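Local coordinates for protein N-terminal cyanobactin protease (Planktothrix agardhii NIES-596, PDB 4H6W) that probably acts as a subtilisin-like serine endopeptidase, here its protease domain, in the maturation of prenylagaramide, a cyanobactin peptide, at residues L139-A142 with I143-C146; L238-Q241 with I242-G245. One frame throughout, in Å; residues are numbered along the deposited sequence.

Contact 1 of 2, residues L139-A142 with I143-C146; sequences LEKA and IQLC
L139 O accepts the backbone N-H of I143, and the same i to i+4 bond repeats from E140 to Q144, K141 to L145 and A142 to C146, making two turns in the middle of helix 137-148. All four are regular alpha-helical bonds, I143 N lying 3.1 Å from L139 O. The shortest of the four, L145 N to K141 O, is 2.8 Å.

Side chains of the second turn lean back on these carbonyls. With its CG1 set beside its own backbone N (chi1 -52°), I143 brings that methylene to 3.4 Å from L139 O. Q144 CG comes similarly close to E140 O, at 3.3 Å, and the side chain, extended beyond CG, carries its amide past K141, OE1 lying 4.2 Å from K141 CA and 4.4 Å from K141 CG. L145 CB rests 3.3 Å from A142 O.

The surroundings are uneven: L139 and I143 meet L171; L139 also meets L107, L145 meets V115 and C146 meets I111, all on helix 104-116, while K141 and Q144 face solvent. This is an amphipathic alpha-helix, one that joins parallel strands of the subtilase alpha/beta fold.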
ATOM      1  N   LEU A 139     -17.165  -6.186   6.591  1.00 41.75           N
ATOM      2  CA  LEU A 139     -16.051  -5.747   5.769  1.00 38.91           C
ATOM      3  C   LEU A 139     -16.550  -4.868   4.631  1.00 38.46           C
ATOM      4  O   LEU A 139     -15.989  -3.796   4.393  1.00 38.90           O
ATOM      5  CB  LEU A 139     -15.248  -6.934   5.234  1.00 35.81           C
ATOM      6  CG  LEU A 139     -13.935  -6.574   4.525  1.00 36.18           C
ATOM      7  CD1 LEU A 139     -13.043  -5.694   5.403  1.00 33.20           C
ATOM      8  CD2 LEU A 139     -13.195  -7.839   4.085  1.00 34.99           C
ATOM      9  N   GLU A 140     -17.604  -5.313   3.943  1.00 37.61           N
ATOM     10  CA  GLU A 140     -18.199  -4.542   2.844  1.00 39.46           C
ATOM     11  C   GLU A 140     -18.603  -3.127   3.277  1.00 38.71           C
ATOM     12  O   GLU A 140     -18.362  -2.172   2.547  1.00 36.32           O
ATOM     13  CB  GLU A 140     -19.398  -5.270   2.250  1.00 41.78           C
ATOM     14  CG  GLU A 140     -19.067  -6.607   1.608  1.00 46.94           C
ATOM     15  CD  GLU A 140     -20.298  -7.280   1.012  1.00 54.04           C
ATOM     16  OE1 GLU A 140     -21.381  -7.244   1.650  1.00 55.60           O
ATOM     17  OE2 GLU A 140     -20.188  -7.846  -0.096  1.00 54.43           O
ATOM     18  N   LYS A 141     -19.197  -3.024   4.471  1.00 38.62           N
ATOM     19  CA  LYS A 141     -19.570  -1.761   5.105  1.00 37.91           C
ATOM     20  C   LYS A 141     -18.376  -0.884   5.471  1.00 35.57           C
ATOM     21  O   LYS A 141     -18.463   0.342   5.416  1.00 34.81           O
ATOM     22  CB  LYS A 141     -20.401  -2.018   6.372  1.00 43.67           C
ATOM     23  CG  LYS A 141     -21.775  -2.627   6.123  1.00 47.89           C
ATOM     24  CD  LYS A 141     -22.756  -2.238   7.214  1.00 53.37           C
ATOM     25  CE  LYS A 141     -23.997  -3.119   7.188  1.00 58.57           C
ATOM     26  NZ  LYS A 141     -25.021  -2.676   6.198  1.00 61.94           N
ATOM     27  N   ALA A 142     -17.276  -1.508   5.878  1.00 33.15           N
ATOM     28  CA  ALA A 142     -16.029  -0.782   6.155  1.00 32.16           C
ATOM     29  C   ALA A 142     -15.511  -0.076   4.890  1.00 30.97           C
ATOM     30  O   ALA A 142     -15.117   1.089   4.938  1.00 29.62           O
ATOM     31  CB  ALA A 142     -14.973  -1.728   6.721  1.00 30.93           C
ATOM     32  N   ILE A 143     -15.542  -0.788   3.763  1.00 30.72           N
ATOM     33  CA  ILE A 143     -15.166  -0.235   2.469  1.00 32.08           C
ATOM     34  C   ILE A 143     -16.162   0.858   2.047  1.00 35.17           C
ATOM     35  O   ILE A 143     -15.779   1.878   1.457  1.00 37.49           O
ATOM     36  CB  ILE A 143     -15.092  -1.345   1.394  1.00 32.35           C
ATOM     37  CG1 ILE A 143     -14.194  -2.517   1.848  1.00 31.98           C
ATOM     38  CG2 ILE A 143     -14.669  -0.777   0.042  1.00 31.02           C
ATOM     39  CD1 ILE A 143     -12.772  -2.128   2.236  1.00 34.79           C
ATOM     40  N   GLN A 144     -17.440   0.647   2.358  1.00 35.21           N
ATOM     41  CA  GLN A 144     -18.459   1.670   2.140  1.00 37.39           C
ATOM     42  C   GLN A 144     -18.189   2.932   2.947  1.00 34.67           C
ATOM     43  O   GLN A 144     -18.360   4.040   2.441  1.00 34.32           O
ATOM     44  CB  GLN A 144     -19.846   1.133   2.475  1.00 40.44           C
ATOM     45  CG  GLN A 144     -20.380   0.170   1.429  1.00 45.68           C
ATOM     46  CD  GLN A 144     -21.718  -0.444   1.813  1.00 48.21           C
ATOM     47  OE1 GLN A 144     -22.431   0.058   2.691  1.00 48.77           O
ATOM     48  NE2 GLN A 144     -22.067  -1.534   1.146  1.00 47.70           N
ATOM     49  N   LEU A 145     -17.769   2.755   4.199  1.00 33.05           N
ATOM     50  CA  LEU A 145     -17.398   3.871   5.057  1.00 31.87           C
ATOM     51  C   LEU A 145     -16.275   4.697   4.418  1.00 31.93           C
ATOM     52  O   LEU A 145     -16.335   5.932   4.411  1.00 30.64           O
ATOM     53  CB  LEU A 145     -16.984   3.379   6.447  1.00 31.61           C
ATOM     54  CG  LEU A 145     -16.675   4.456   7.497  1.00 32.83           C
ATOM     55  CD1 LEU A 145     -17.959   5.100   7.996  1.00 33.08           C
ATOM     56  CD2 LEU A 145     -15.880   3.893   8.656  1.00 31.84           C
ATOM     57  N   CYS A 146     -15.277   4.010   3.862  1.00 31.00           N
ATOM     58  CA  CYS A 146     -14.158   4.670   3.175  1.00 31.75           C
ATOM     59  C   CYS A 146     -14.614   5.465   1.964  1.00 32.93           C
ATOM     60  O   CYS A 146     -14.144   6.585   1.743  1.00 32.26           O
ATOM     61  CB  CYS A 146     -13.120   3.640   2.716  1.00 31.62           C
ATOM     62  SG  CYS A 146     -12.252   2.810   4.052  1.00 31.44           S
TER

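Contact 2 of 2, residues L238-Q241 with I242-G245; sequences LSLQ and IKRG
L238 begins the first segment with its carbonyl turned to I242: L238 O accepts I242 N at 3.3 Å, and I242 CG1 lies 3.2 Å from the same oxygen. CG1 is brought close to that oxygen because it stands beside its own backbone N, chi1 -43°. The L238 side chain instead packs against P250 and V253 of helix 250-259.

S239 O receives the N-H of K243 at 2.9 Å, a regular helical bond, while S239 OG is hydrogen-bonded to A235 O.

L240 follows with two apolar touches: its CD1 is 4.3 Å from K243 CD and its CG 4.4 Å from R244 CD. L240 O takes R244 N at 3.1 Å, now with a bent angle of 136°, as the helix starts to come undone. K243 NZ hydrogen-bonds E16 O, and R244 forms salt bridges with E246 and E292.

Q241 closes the segment. R244 N also makes a weak second bond to Q241 O, so its N-H is shared between L240 O and Q241 O, whereas the side-chain OE1 of Q241 accepts the backbone N-H of D249 beyond the turn. G245, at positive phi (72°), is the C-prime residue ending helix 223-243. The 6→1 bond, E246 N to Q241 O, and the 5→2 bond inside it, G245 N to I242 O at 2.8 Å, define a Schellman motif.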
ATOM      1  N   LEU A 238      -0.910  12.951  -2.596  1.00 32.69           N
ATOM      2  CA  LEU A 238      -1.829  13.786  -1.825  1.00 31.87           C
ATOM      3  C   LEU A 238      -1.103  15.015  -1.269  1.00 33.38           C
ATOM      4  O   LEU A 238      -1.676  16.104  -1.236  1.00 33.91           O
ATOM      5  CB  LEU A 238      -2.515  12.998  -0.702  1.00 30.87           C
ATOM      6  CG  LEU A 238      -3.591  11.966  -1.091  1.00 31.63           C
ATOM      7  CD1 LEU A 238      -3.904  10.997   0.048  1.00 27.89           C
ATOM      8  CD2 LEU A 238      -4.864  12.637  -1.604  1.00 29.35           C
ATOM      9  N   SER A 239       0.148  14.841  -0.844  1.00 34.43           N
ATOM     10  CA  SER A 239       0.957  15.951  -0.309  1.00 35.97           C
ATOM     11  C   SER A 239       1.234  16.971  -1.407  1.00 36.42           C
ATOM     12  O   SER A 239       1.242  18.183  -1.151  1.00 34.95           O
ATOM     13  CB  SER A 239       2.285  15.442   0.251  1.00 36.76           C
ATOM     14  OG  SER A 239       2.074  14.417   1.214  1.00 42.16           O
ATOM     15  N   LEU A 240       1.439  16.458  -2.626  1.00 34.50           N
ATOM     16  CA  LEU A 240       1.706  17.271  -3.803  1.00 35.07           C
ATOM     17  C   LEU A 240       0.497  18.155  -4.174  1.00 37.52           C
ATOM     18  O   LEU A 240       0.660  19.321  -4.568  1.00 40.90           O
ATOM     19  CB  LEU A 240       2.122  16.369  -4.960  1.00 33.09           C
ATOM     20  CG  LEU A 240       2.428  17.033  -6.302  1.00 34.16           C
ATOM     21  CD1 LEU A 240       3.664  17.917  -6.193  1.00 33.01           C
ATOM     22  CD2 LEU A 240       2.613  15.982  -7.390  1.00 31.75           C
ATOM     23  N   GLN A 241      -0.706  17.613  -4.014  1.00 37.14           N
ATOM     24  CA  GLN A 241      -1.932  18.397  -4.188  1.00 38.90           C
ATOM     25  C   GLN A 241      -2.009  19.558  -3.191  1.00 40.05           C
ATOM     26  O   GLN A 241      -2.388  20.677  -3.569  1.00 39.96           O
ATOM     27  CB  GLN A 241      -3.180  17.518  -4.062  1.00 37.70           C
ATOM     28  CG  GLN A 241      -3.314  16.437  -5.126  1.00 39.98           C
ATOM     29  CD  GLN A 241      -4.656  15.714  -5.048  1.00 42.55           C
ATOM     30  OE1 GLN A 241      -4.976  15.088  -4.039  1.00 44.50           O
ATOM     31  NE2 GLN A 241      -5.451  15.810  -6.110  1.00 41.19           N
ATOM     32  N   ILE A 242      -1.670  19.294  -1.923  1.00 40.08           N
ATOM     33  CA  ILE A 242      -1.639  20.357  -0.907  1.00 41.98           C
ATOM     34  C   ILE A 242      -0.630  21.421  -1.340  1.00 42.23           C
ATOM     35  O   ILE A 242      -0.944  22.610  -1.373  1.00 41.83           O
ATOM     36  CB  ILE A 242      -1.235  19.866   0.504  1.00 41.72           C
ATOM     37  CG1 ILE A 242      -1.927  18.544   0.885  1.00 42.24           C
ATOM     38  CG2 ILE A 242      -1.461  20.969   1.529  1.00 40.24           C
ATOM     39  CD1 ILE A 242      -3.072  18.632   1.868  1.00 41.62           C
ATOM     40  N   LYS A 243       0.572  20.978  -1.701  1.00 43.15           N
ATOM     41  CA  LYS A 243       1.631  21.882  -2.150  1.00 45.77           C
ATOM     42  C   LYS A 243       1.141  22.833  -3.248  1.00 47.55           C
ATOM     43  O   LYS A 243       1.543  24.004  -3.302  1.00 45.88           O
ATOM     44  CB  LYS A 243       2.835  21.085  -2.639  1.00 45.08           C
ATOM     45  CG  LYS A 243       4.100  21.897  -2.838  1.00 46.07           C
ATOM     46  CD  LYS A 243       5.124  21.059  -3.590  1.00 50.15           C
ATOM     47  CE  LYS A 243       6.439  21.796  -3.774  1.00 49.46           C
ATOM     48  NZ  LYS A 243       7.099  21.969  -2.462  1.00 53.18           N
ATOM     49  N   ARG A 244       0.266  22.326  -4.111  1.00 47.59           N
ATOM     50  CA  ARG A 244      -0.224  23.115  -5.229  1.00 48.04           C
ATOM     51  C   ARG A 244      -1.520  23.863  -4.942  1.00 46.62           C
ATOM     52  O   ARG A 244      -2.108  24.439  -5.852  1.00 48.18           O
ATOM     53  CB  ARG A 244      -0.376  22.239  -6.460  1.00 48.74           C
ATOM     54  CG  ARG A 244       0.944  21.870  -7.102  1.00 52.66           C
ATOM     55  CD  ARG A 244       0.729  20.679  -8.011  1.00 61.49           C
ATOM     56  NE  ARG A 244      -0.518  20.790  -8.772  1.00 62.06           N
ATOM     57  CZ  ARG A 244      -0.615  21.321  -9.991  1.00 63.35           C
ATOM     58  NH1 ARG A 244       0.468  21.795 -10.601  1.00 59.64           N
ATOM     59  NH2 ARG A 244      -1.799  21.378 -10.602  1.00 62.26           N
ATOM     60  N   GLY A 245      -1.960  23.863  -3.687  1.00 45.25           N
ATOM     61  CA  GLY A 245      -3.186  24.547  -3.304  1.00 43.74           C
ATOM     62  C   GLY A 245      -4.440  23.842  -3.793  1.00 46.97           C
ATOM     63  O   GLY A 245      -5.513  24.441  -3.852  1.00 48.12           O
TER

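Contact 1 comes first along the chain, on helix 137-148, and contact 2 follows in series at the C-terminal end of helix 223-243. Their centres are 27 Å apart and their nearest atoms about 11 Å, so they do not touch. Both nevertheless belong to the same subtilase domain. Helix 137-148 connects strands 121-124 and 152-156, neighbours in the seven-stranded parallel sheet, whereas helix 223-243 has S224, the predicted charge-relay serine, in its first turn. Contact 2 therefore marks the far end of the helix that starts at the probable active site, packed among helices 10-16, 250-259 and 282-289. Both contacts lie away from the predicted triad residues.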